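Local coordinates for protein nitrite reductase (PDB 2DV6) that probably catalyses the one-electron reduction of nitrite to nitric oxide in denitrification, using copper ions as cofactors, at residues Pro263-Pro266 with Thr267-Asn271; Tyr325-Asn329 with Gly330-Ser334; His416-Ser419 with Arg420-His423. One frame throughout, in Å; residues are numbered along the deposited sequence.

Interaction 1. Residues Pro263-Pro266 with Thr267-Asn271. With CU (copper (II) ion), chain G.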
ATOM      1  N   PRO A 263      -1.576  26.741  27.340  1.00 22.82           N
ATOM      2  CA  PRO A 263      -2.033  25.727  26.373  1.00 22.17           C
ATOM      3  C   PRO A 263      -1.191  25.777  25.100  1.00 21.57           C
ATOM      4  O   PRO A 263      -0.862  26.861  24.666  1.00 21.22           O
ATOM      5  CB  PRO A 263      -3.473  26.165  26.082  1.00 22.24           C
ATOM      6  CG  PRO A 263      -3.891  26.836  27.365  1.00 23.17           C
ATOM      7  CD  PRO A 263      -2.685  27.614  27.789  1.00 22.20           C
ATOM      8  N   SER A 264      -0.756  24.654  24.524  1.00 21.95           N
ATOM      9  CA  SER A 264      -0.890  23.285  25.015  1.00 21.55           C
ATOM     10  C   SER A 264       0.100  23.026  26.152  1.00 21.12           C
ATOM     11  O   SER A 264       1.319  23.089  25.950  1.00 21.58           O
ATOM     12  CB  SER A 264      -0.588  22.347  23.835  1.00 20.93           C
ATOM     13  OG  SER A 264      -0.318  21.001  24.241  1.00 22.13           O
ATOM     14  N   VAL A 265      -0.392  22.745  27.347  1.00 20.08           N
ATOM     15  CA  VAL A 265       0.542  22.543  28.449  1.00 19.89           C
ATOM     16  C   VAL A 265       1.521  21.383  28.207  1.00 20.41           C
ATOM     17  O   VAL A 265       2.709  21.585  28.384  1.00 20.09           O
ATOM     18  CB  VAL A 265      -0.158  22.406  29.843  1.00 19.62           C
ATOM     19  CG1 VAL A 265       0.907  22.237  30.922  1.00 17.68           C
ATOM     20  CG2 VAL A 265      -0.998  23.682  30.160  1.00 18.89           C
ATOM     21  N   PRO A 266       1.038  20.163  27.801  1.00 20.23           N
ATOM     22  CA  PRO A 266       2.032  19.074  27.560  1.00 20.54           C
ATOM     23  C   PRO A 266       3.051  19.423  26.483  1.00 20.04           C
ATOM     24  O   PRO A 266       4.166  18.936  26.531  1.00 19.97           O
ATOM     25  CB  PRO A 266       1.181  17.880  27.113  1.00 19.81           C
ATOM     26  CG  PRO A 266      -0.170  18.411  26.822  1.00 18.97           C
ATOM     27  CD  PRO A 266      -0.343  19.695  27.586  1.00 20.38           C
ATOM     28  N   THR A 267       2.668  20.265  25.521  1.00 20.46           N
ATOM     29  CA  THR A 267       3.641  20.794  24.561  1.00 20.79           C
ATOM     30  C   THR A 267       4.723  21.707  25.186  1.00 21.58           C
ATOM     31  O   THR A 267       5.892  21.549  24.889  1.00 21.62           O
ATOM     32  CB  THR A 267       2.942  21.587  23.454  1.00 22.69           C
ATOM     33  OG1 THR A 267       1.944  20.756  22.798  1.00 22.74           O
ATOM     34  CG2 THR A 267       3.988  22.118  22.445  1.00 21.19           C
ATOM     35  N   HIS A 268       4.332  22.670  26.022  1.00 20.11           N
ATOM     36  CA  HIS A 268       5.315  23.523  26.691  1.00 20.25           C
ATOM     37  C   HIS A 268       6.237  22.697  27.603  1.00 20.24           C
ATOM     38  O   HIS A 268       7.435  22.980  27.693  1.00 20.61           O
ATOM     39  CB  HIS A 268       4.628  24.688  27.473  1.00 20.62           C
ATOM     40  CG  HIS A 268       4.012  25.729  26.569  1.00 21.01           C
ATOM     41  ND1 HIS A 268       4.548  26.988  26.407  1.00 21.77           N
ATOM     42  CD2 HIS A 268       2.960  25.662  25.720  1.00 20.86           C
ATOM     43  CE1 HIS A 268       3.849  27.664  25.517  1.00 20.82           C
ATOM     44  NE2 HIS A 268       2.886  26.879  25.071  1.00 23.33           N
ATOM     45  N   ILE A 269       5.674  21.695  28.279  1.00 19.46           N
ATOM     46  CA  ILE A 269       6.447  20.813  29.159  1.00 19.82           C
ATOM     47  C   ILE A 269       7.409  19.928  28.371  1.00 19.80           C
ATOM     48  O   ILE A 269       8.626  19.909  28.657  1.00 20.10           O
ATOM     49  CB  ILE A 269       5.546  19.953  30.055  1.00 20.04           C
ATOM     50  CG1 ILE A 269       4.904  20.824  31.114  1.00 19.66           C
ATOM     51  CG2 ILE A 269       6.344  18.800  30.738  1.00 20.49           C
ATOM     52  CD1 ILE A 269       3.775  20.108  31.860  1.00 17.58           C
ATOM     53  N   THR A 270       6.919  19.244  27.340  1.00 19.07           N
ATOM     54  CA  THR A 270       7.859  18.392  26.584  1.00 19.25           C
ATOM     55  C   THR A 270       9.043  19.228  26.016  1.00 19.44           C
ATOM     56  O   THR A 270      10.168  18.748  25.985  1.00 19.02           O
ATOM     57  CB  THR A 270       7.190  17.536  25.440  1.00 18.60           C
ATOM     58  OG1 THR A 270       8.200  16.718  24.819  1.00 19.57           O
ATOM     59  CG2 THR A 270       6.589  18.410  24.350  1.00 16.89           C
ATOM     60  N   ASN A 271       8.782  20.463  25.582  1.00 18.23           N
ATOM     61  CA  ASN A 271       9.838  21.297  25.003  1.00 19.28           C
ATOM     62  C   ASN A 271      10.891  21.792  26.016  1.00 18.60           C
ATOM     63  O   ASN A 271      11.887  22.392  25.626  1.00 19.62           O
ATOM     64  CB  ASN A 271       9.260  22.503  24.259  1.00 18.51           C
ATOM     65  CG  ASN A 271       8.529  22.130  22.987  1.00 18.31           C
ATOM     66  OD1 ASN A 271       7.649  22.878  22.521  1.00 19.97           O
ATOM     67  ND2 ASN A 271       8.881  21.000  22.402  1.00 16.12           N
TER
HETATM   68 CU    CU G 500       5.631  27.961  27.923  1.00 24.12          CU
HETATM   69  O   HOH W   1       1.298  27.879  23.074  1.00 28.27           O
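Ser264 and Thr267 meet through their hydroxyls at the start of helix 265-270. Ser264 OG lies 2.7 Å from Thr267 OG1. Thr267 has its OG1 beside its own backbone N (chi1 -56°), which turns the hydroxyl back toward Ser264. Ser264 is the N-cap residue: Thr267 N gives a weak capping bond of 3.3 Å to Ser264 OG. Both hydroxyls also have partners on another copy of the protein, which builds the first turn of the helix into a subunit interface: Ser264 OG bonds to Glu422 of the second subunit, and Thr267 OG1 to Thr99, also of the second subunit.

The backbone carbonyls of this turn are used in order. His268 N bonds to Ser264 O at 3.0 Å, almost straight (N-H...O 163°). Ile269 N bonds to Val265 O, and Thr270 N bonds to Pro266 O. Thr270 OG1 reaches outside the helix, to Glu298 O. On the apolar side, Val265 CG1 rests against Ile269 CD1 at 3.7 Å.

The His268 ring is held at several points. Its ND1 binds the copper ion at 2.1 Å. His219, Cys260 and Met273 complete this site, a ligand set characteristic of type 1 copper in cupredoxin domains. Ser264 O sits at the ring edge, in plane, 3.1 Å from His268 CD2. At the far nitrogen, His268 NE2 donates to a water at 2.7 Å. That water in turn donates to Pro263 O. With one ring nitrogen on the metal and the other tied through water to a carbonyl, rotation of the imidazole is restrained. The bond at NE2 would probably make ND1 a somewhat stronger electron-pair donor to copper.

Interaction 2. Residues Tyr325-Asn329 with Gly330-Ser334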
ATOM      1  N   TYR A 325      12.647  10.228  22.893  1.00 20.47           N
ATOM      2  CA  TYR A 325      13.768  10.526  23.771  1.00 19.76           C
ATOM      3  C   TYR A 325      13.271  10.595  25.200  1.00 18.97           C
ATOM      4  O   TYR A 325      12.214  11.177  25.460  1.00 19.95           O
ATOM      5  CB  TYR A 325      14.423  11.856  23.400  1.00 19.20           C
ATOM      6  CG  TYR A 325      15.145  11.844  22.053  1.00 20.13           C
ATOM      7  CD1 TYR A 325      14.449  12.016  20.857  1.00 17.76           C
ATOM      8  CD2 TYR A 325      16.537  11.677  21.989  1.00 19.28           C
ATOM      9  CE1 TYR A 325      15.126  11.994  19.620  1.00 20.93           C
ATOM     10  CE2 TYR A 325      17.205  11.641  20.777  1.00 20.21           C
ATOM     11  CZ  TYR A 325      16.520  11.804  19.612  1.00 20.44           C
ATOM     12  OH  TYR A 325      17.226  11.783  18.429  1.00 22.74           O
ATOM     13  N   PHE A 326      14.018   9.985  26.117  1.00 18.22           N
ATOM     14  CA  PHE A 326      13.775  10.128  27.546  1.00 18.78           C
ATOM     15  C   PHE A 326      15.084  10.712  28.089  1.00 20.45           C
ATOM     16  O   PHE A 326      16.186  10.166  27.773  1.00 18.62           O
ATOM     17  CB  PHE A 326      13.573   8.781  28.223  1.00 19.93           C
ATOM     18  CG  PHE A 326      12.215   8.203  28.071  1.00 19.81           C
ATOM     19  CD1 PHE A 326      11.235   8.468  29.020  1.00 20.97           C
ATOM     20  CD2 PHE A 326      11.928   7.362  27.015  1.00 20.41           C
ATOM     21  CE1 PHE A 326       9.952   7.900  28.906  1.00 21.82           C
ATOM     22  CE2 PHE A 326      10.662   6.790  26.908  1.00 22.27           C
ATOM     23  CZ  PHE A 326       9.683   7.079  27.863  1.00 20.44           C
ATOM     24  N   LEU A 327      14.976  11.777  28.883  1.00 19.24           N
ATOM     25  CA  LEU A 327      16.133  12.607  29.166  1.00 19.76           C
ATOM     26  C   LEU A 327      16.289  13.015  30.630  1.00 19.98           C
ATOM     27  O   LEU A 327      15.287  13.367  31.285  1.00 19.54           O
ATOM     28  CB  LEU A 327      15.985  13.878  28.354  1.00 21.62           C
ATOM     29  CG  LEU A 327      16.448  14.095  26.900  1.00 22.91           C
ATOM     30  CD1 LEU A 327      17.162  12.944  26.160  1.00 22.94           C
ATOM     31  CD2 LEU A 327      15.360  14.790  26.114  1.00 20.85           C
ATOM     32  N   PHE A 328      17.537  12.978  31.139  1.00 19.80           N
ATOM     33  CA  PHE A 328      17.864  13.596  32.420  1.00 19.34           C
ATOM     34  C   PHE A 328      18.413  14.980  32.056  1.00 19.24           C
ATOM     35  O   PHE A 328      19.300  15.086  31.237  1.00 17.57           O
ATOM     36  CB  PHE A 328      18.931  12.811  33.221  1.00 18.44           C
ATOM     37  CG  PHE A 328      18.418  11.546  33.883  1.00 20.54           C
ATOM     38  CD1 PHE A 328      17.175  11.529  34.526  1.00 19.40           C
ATOM     39  CD2 PHE A 328      19.209  10.368  33.894  1.00 17.81           C
ATOM     40  CE1 PHE A 328      16.692  10.343  35.148  1.00 18.39           C
ATOM     41  CE2 PHE A 328      18.739   9.218  34.513  1.00 18.28           C
ATOM     42  CZ  PHE A 328      17.463   9.196  35.119  1.00 19.24           C
ATOM     43  N   ASN A 329      17.884  16.039  32.667  1.00 20.16           N
ATOM     44  CA  ASN A 329      18.486  17.382  32.509  1.00 19.73           C
ATOM     45  C   ASN A 329      18.762  17.782  31.062  1.00 20.50           C
ATOM     46  O   ASN A 329      19.877  18.233  30.730  1.00 20.21           O
ATOM     47  CB  ASN A 329      19.732  17.528  33.409  1.00 19.88           C
ATOM     48  CG  ASN A 329      19.375  17.500  34.880  1.00 19.61           C
ATOM     49  OD1 ASN A 329      18.307  17.012  35.226  1.00 19.95           O
ATOM     50  ND2 ASN A 329      20.243  18.038  35.761  1.00 20.10           N
ATOM     51  N   GLY A 330      17.754  17.561  30.194  1.00 19.99           N
ATOM     52  CA  GLY A 330      17.677  18.249  28.906  1.00 19.32           C
ATOM     53  C   GLY A 330      18.123  17.556  27.636  1.00 20.57           C
ATOM     54  O   GLY A 330      17.638  17.878  26.552  1.00 20.62           O
ATOM     55  N   SER A 331      19.039  16.587  27.731  1.00 20.17           N
ATOM     56  CA  SER A 331      19.726  16.195  26.527  1.00 19.43           C
ATOM     57  C   SER A 331      20.312  14.805  26.632  1.00 20.44           C
ATOM     58  O   SER A 331      20.519  14.296  27.758  1.00 19.84           O
ATOM     59  CB  SER A 331      20.876  17.176  26.309  1.00 19.33           C
ATOM     60  OG  SER A 331      21.255  17.235  24.955  1.00 20.08           O
ATOM     61  N   VAL A 332      20.622  14.206  25.482  1.00 19.44           N
ATOM     62  CA  VAL A 332      21.336  12.938  25.497  1.00 20.04           C
ATOM     63  C   VAL A 332      22.785  13.138  25.979  1.00 20.21           C
ATOM     64  O   VAL A 332      23.483  13.996  25.450  1.00 20.15           O
ATOM     65  CB  VAL A 332      21.299  12.216  24.127  1.00 19.77           C
ATOM     66  CG1 VAL A 332      22.197  10.915  24.183  1.00 20.14           C
ATOM     67  CG2 VAL A 332      19.842  11.837  23.760  1.00 17.78           C
ATOM     68  N   GLY A 333      23.210  12.373  26.989  1.00 19.44           N
ATOM     69  CA  GLY A 333      24.574  12.486  27.532  1.00 20.56           C
ATOM     70  C   GLY A 333      24.773  13.645  28.502  1.00 21.74           C
ATOM     71  O   GLY A 333      25.913  13.964  28.909  1.00 20.64           O
ATOM     72  N   SER A 334      23.663  14.283  28.861  1.00 20.98           N
ATOM     73  CA  SER A 334      23.674  15.402  29.768  1.00 22.20           C
ATOM     74  C   SER A 334      24.440  15.075  31.062  1.00 22.34           C
ATOM     75  O   SER A 334      25.370  15.808  31.445  1.00 20.88           O
ATOM     76  CB  SER A 334      22.244  15.832  30.093  1.00 22.80           C
ATOM     77  OG  SER A 334      22.255  16.864  31.074  1.00 25.11           O
TER
HETATM   78  O   HOH W   2      15.191  16.632  31.058  1.00 21.50           O
HETATM   79  O   HOH W   3      19.775  12.153  29.252  1.00 19.07           O
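Val332 has CG1 anti to its backbone N (chi1 175°), and this places CG2 beside that N, where it touches both Tyr325 and Leu327. Ser334 OG is likewise anti to its own N (chi1 175°), which carries the hydroxyl to the carbonyl of Asn329. Val332 CG2 meets the edge of the Tyr325 ring, near its plane, 3.8 Å from Tyr325 CD2. The two side chains cross at about a right angle. Val332 CG2 also touches Leu327 CD1 at 3.8 Å. Leu327 also lies along the backbone of the turn, with Leu327 CD2 3.9 Å from Gly330 O.

The chain leaves strand 325-328 through a type I' beta turn, Phe328 to Ser331. A type II turn follows, Ser331 to Ser334, and leads into helix 334-338. Asn329 and Gly330 both have positive phi, as a type I' turn requires.

Ser334 OG donates to Asn329 O at 2.8 Å. It approaches from above the carbonyl plane, 45° out of it, and not along a lone pair. The same hydroxyl has a weak bond to His339. Two waters tie the turn to the strand. One accepts from Gly330 N at 2.9 Å and donates to Leu327 O. The other accepts from Phe328 N and donates to Ser331 O at 2.7 Å. The side-chain amide of Asn329 is satisfied elsewhere: its OD1 accepts from Met295 N, and its ND2 donates to the carbonyls of Arg147 and Tyr293. Ser331 OG bonds to Gln176 O, and Gly330 O accepts from the Tyr185 hydroxyl.

Interaction 3. Residues His416-Ser419 with Arg420-His423. With CU (copper (II) ion), chain L.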
ATOM      1  N   HIS A 416      14.147   2.748  35.949  1.00 18.84           N
ATOM      2  CA  HIS A 416      14.285   1.316  35.810  1.00 18.54           C
ATOM      3  C   HIS A 416      13.260   0.656  34.869  1.00 18.68           C
ATOM      4  O   HIS A 416      13.189  -0.579  34.799  1.00 19.11           O
ATOM      5  CB  HIS A 416      14.282   0.663  37.186  1.00 19.51           C
ATOM      6  CG  HIS A 416      15.131  -0.562  37.248  1.00 23.88           C
ATOM      7  ND1 HIS A 416      14.851  -1.698  36.511  1.00 24.53           N
ATOM      8  CD2 HIS A 416      16.256  -0.834  37.949  1.00 24.09           C
ATOM      9  CE1 HIS A 416      15.775  -2.618  36.755  1.00 23.78           C
ATOM     10  NE2 HIS A 416      16.625  -2.119  37.632  1.00 26.19           N
ATOM     11  N   ALA A 417      12.481   1.459  34.133  1.00 18.68           N
ATOM     12  CA  ALA A 417      11.874   0.973  32.872  1.00 18.89           C
ATOM     13  C   ALA A 417      12.996   0.971  31.846  1.00 18.73           C
ATOM     14  O   ALA A 417      13.142   1.899  31.040  1.00 18.28           O
ATOM     15  CB  ALA A 417      10.679   1.880  32.400  1.00 16.68           C
ATOM     16  N   LEU A 418      13.809  -0.074  31.895  1.00 18.98           N
ATOM     17  CA  LEU A 418      15.138  -0.054  31.270  1.00 18.92           C
ATOM     18  C   LEU A 418      15.220   0.058  29.722  1.00 19.08           C
ATOM     19  O   LEU A 418      16.278   0.346  29.164  1.00 19.00           O
ATOM     20  CB  LEU A 418      15.904  -1.257  31.820  1.00 20.17           C
ATOM     21  CG  LEU A 418      16.963  -0.994  32.921  1.00 21.97           C
ATOM     22  CD1 LEU A 418      17.030   0.434  33.584  1.00 19.94           C
ATOM     23  CD2 LEU A 418      17.088  -2.093  33.908  1.00 21.65           C
ATOM     24  N   SER A 419      14.134  -0.166  28.992  1.00 18.17           N
ATOM     25  CA  SER A 419      14.178   0.212  27.573  1.00 19.74           C
ATOM     26  C   SER A 419      14.550   1.705  27.401  1.00 20.35           C
ATOM     27  O   SER A 419      14.990   2.149  26.324  1.00 20.56           O
ATOM     28  CB  SER A 419      12.835  -0.077  26.877  1.00 19.71           C
ATOM     29  OG  SER A 419      12.700  -1.476  26.649  1.00 20.89           O
ATOM     30  N   ARG A 420      14.290   2.497  28.431  1.00 20.56           N
ATOM     31  CA  ARG A 420      14.574   3.938  28.333  1.00 21.15           C
ATOM     32  C   ARG A 420      16.087   4.272  28.305  1.00 22.01           C
ATOM     33  O   ARG A 420      16.449   5.338  27.830  1.00 21.17           O
ATOM     34  CB  ARG A 420      13.790   4.703  29.411  1.00 20.53           C
ATOM     35  CG  ARG A 420      12.273   4.500  29.213  1.00 19.70           C
ATOM     36  CD  ARG A 420      11.390   5.037  30.346  1.00 20.45           C
ATOM     37  NE  ARG A 420      10.076   4.406  30.228  1.00 20.06           N
ATOM     38  CZ  ARG A 420       9.066   4.534  31.087  1.00 19.75           C
ATOM     39  NH1 ARG A 420       9.141   5.320  32.162  1.00 16.81           N
ATOM     40  NH2 ARG A 420       7.965   3.851  30.850  1.00 19.03           N
ATOM     41  N   LEU A 421      16.952   3.366  28.788  1.00 23.72           N
ATOM     42  CA  LEU A 421      18.428   3.496  28.652  1.00 25.94           C
ATOM     43  C   LEU A 421      18.790   3.785  27.196  1.00 27.96           C
ATOM     44  O   LEU A 421      19.621   4.663  26.887  1.00 29.75           O
ATOM     45  CB  LEU A 421      19.127   2.203  29.055  1.00 26.09           C
ATOM     46  CG  LEU A 421      19.250   1.787  30.507  1.00 27.35           C
ATOM     47  CD1 LEU A 421      20.048   0.449  30.632  1.00 27.95           C
ATOM     48  CD2 LEU A 421      19.935   2.911  31.311  1.00 27.03           C
ATOM     49  N   GLU A 422      18.082   3.123  26.290  1.00 29.02           N
ATOM     50  CA  GLU A 422      18.399   3.229  24.871  1.00 30.02           C
ATOM     51  C   GLU A 422      17.713   4.424  24.223  1.00 29.69           C
ATOM     52  O   GLU A 422      18.021   4.745  23.092  1.00 31.38           O
ATOM     53  CB  GLU A 422      18.144   1.869  24.155  1.00 31.49           C
ATOM     54  CG  GLU A 422      18.582   0.643  25.095  1.00 34.37           C
ATOM     55  CD  GLU A 422      18.926  -0.687  24.355  1.00 36.41           C
ATOM     56  OE1 GLU A 422      18.961  -0.701  23.065  1.00 37.64           O
ATOM     57  OE2 GLU A 422      19.161  -1.699  25.096  1.00 34.12           O
ATOM     58  N   HIS A 423      16.831   5.124  24.944  1.00 28.43           N
ATOM     59  CA  HIS A 423      16.209   6.356  24.440  1.00 26.53           C
ATOM     60  C   HIS A 423      16.843   7.597  25.074  1.00 25.39           C
ATOM     61  O   HIS A 423      16.272   8.699  25.019  1.00 24.39           O
ATOM     62  CB  HIS A 423      14.707   6.379  24.737  1.00 27.83           C
ATOM     63  CG  HIS A 423      13.912   5.468  23.865  1.00 28.40           C
ATOM     64  ND1 HIS A 423      13.436   5.848  22.631  1.00 27.31           N
ATOM     65  CD2 HIS A 423      13.544   4.179  24.030  1.00 29.31           C
ATOM     66  CE1 HIS A 423      12.804   4.837  22.069  1.00 28.84           C
ATOM     67  NE2 HIS A 423      12.854   3.810  22.896  1.00 30.17           N
TER
HETATM   68 CU    CU L 501      18.561  -2.833  38.408  1.00 29.14          CU
HETATM   69  O   HOH W   4      19.938  -1.122  37.077  1.00 52.00           O
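Ala417 and Arg420 make the close side-chain contact: Ala417 CB lies over the centre of one guanidinium face, 3.4 Å from Arg420 CZ. The Arg420 chain is extended from CG to NE (chi2 171°), which brings a face of the guanidinium under that methyl. Leu418 and Leu421 lie side by side and point the same way, with Leu418 CD1 4.0 Å from Leu421 CG.

Three backbone bonds build the turn. Arg420 N donates to Ala417 O at 2.9 Å, on a lone pair. Leu421 N bonds to Leu418 O, and Glu422 N to Ser419 O, both from above the carbonyl plane. This turn of loop, with near-helical backbone angles at 420-422, joins strands 409-415 and 427-431 of a cupredoxin-type sheet. Ala417 is the centre of an inverse gamma turn.

Polar ends find partners outside the two segments. Arg420 makes salt bridges from NH1 to Asp415 and from NE to Glu321 of the third subunit. Ser419 OG bonds to Leu318 O of the third subunit.

His416 NE2 binds the copper ion at 2.2 Å, shared with His224 and His259 of the third subunit. A water at 2.6 Å from the copper is a further ligand. This three-histidine site between subunits is that of the type 2 copper, where nitrite is reduced in copper nitrite reductases.

Overall arrangement
The three contacts follow one another along the chain in numerical order. Interaction 1 lies on helix 265-270. Interaction 2 leaves strand 325-328, outermost within this chain in a six-stranded sheet. Interaction 3 lies between strands 409-415 and 427-431 of another sheet. The centres of interactions 1 and 2 are about 17 Å apart, those of 1 and 3 about 23 Å. Interactions 2 and 3 touch, centres about 12 Å apart, with Phe326 N 2.8 Å from His423 O, a probable hydrogen bond. The copper bound by His268 lies within one chain; the one bound by His416 is completed by another subunit. Packing of 416-423 on 263-271 of another copy joins the loops of both sites.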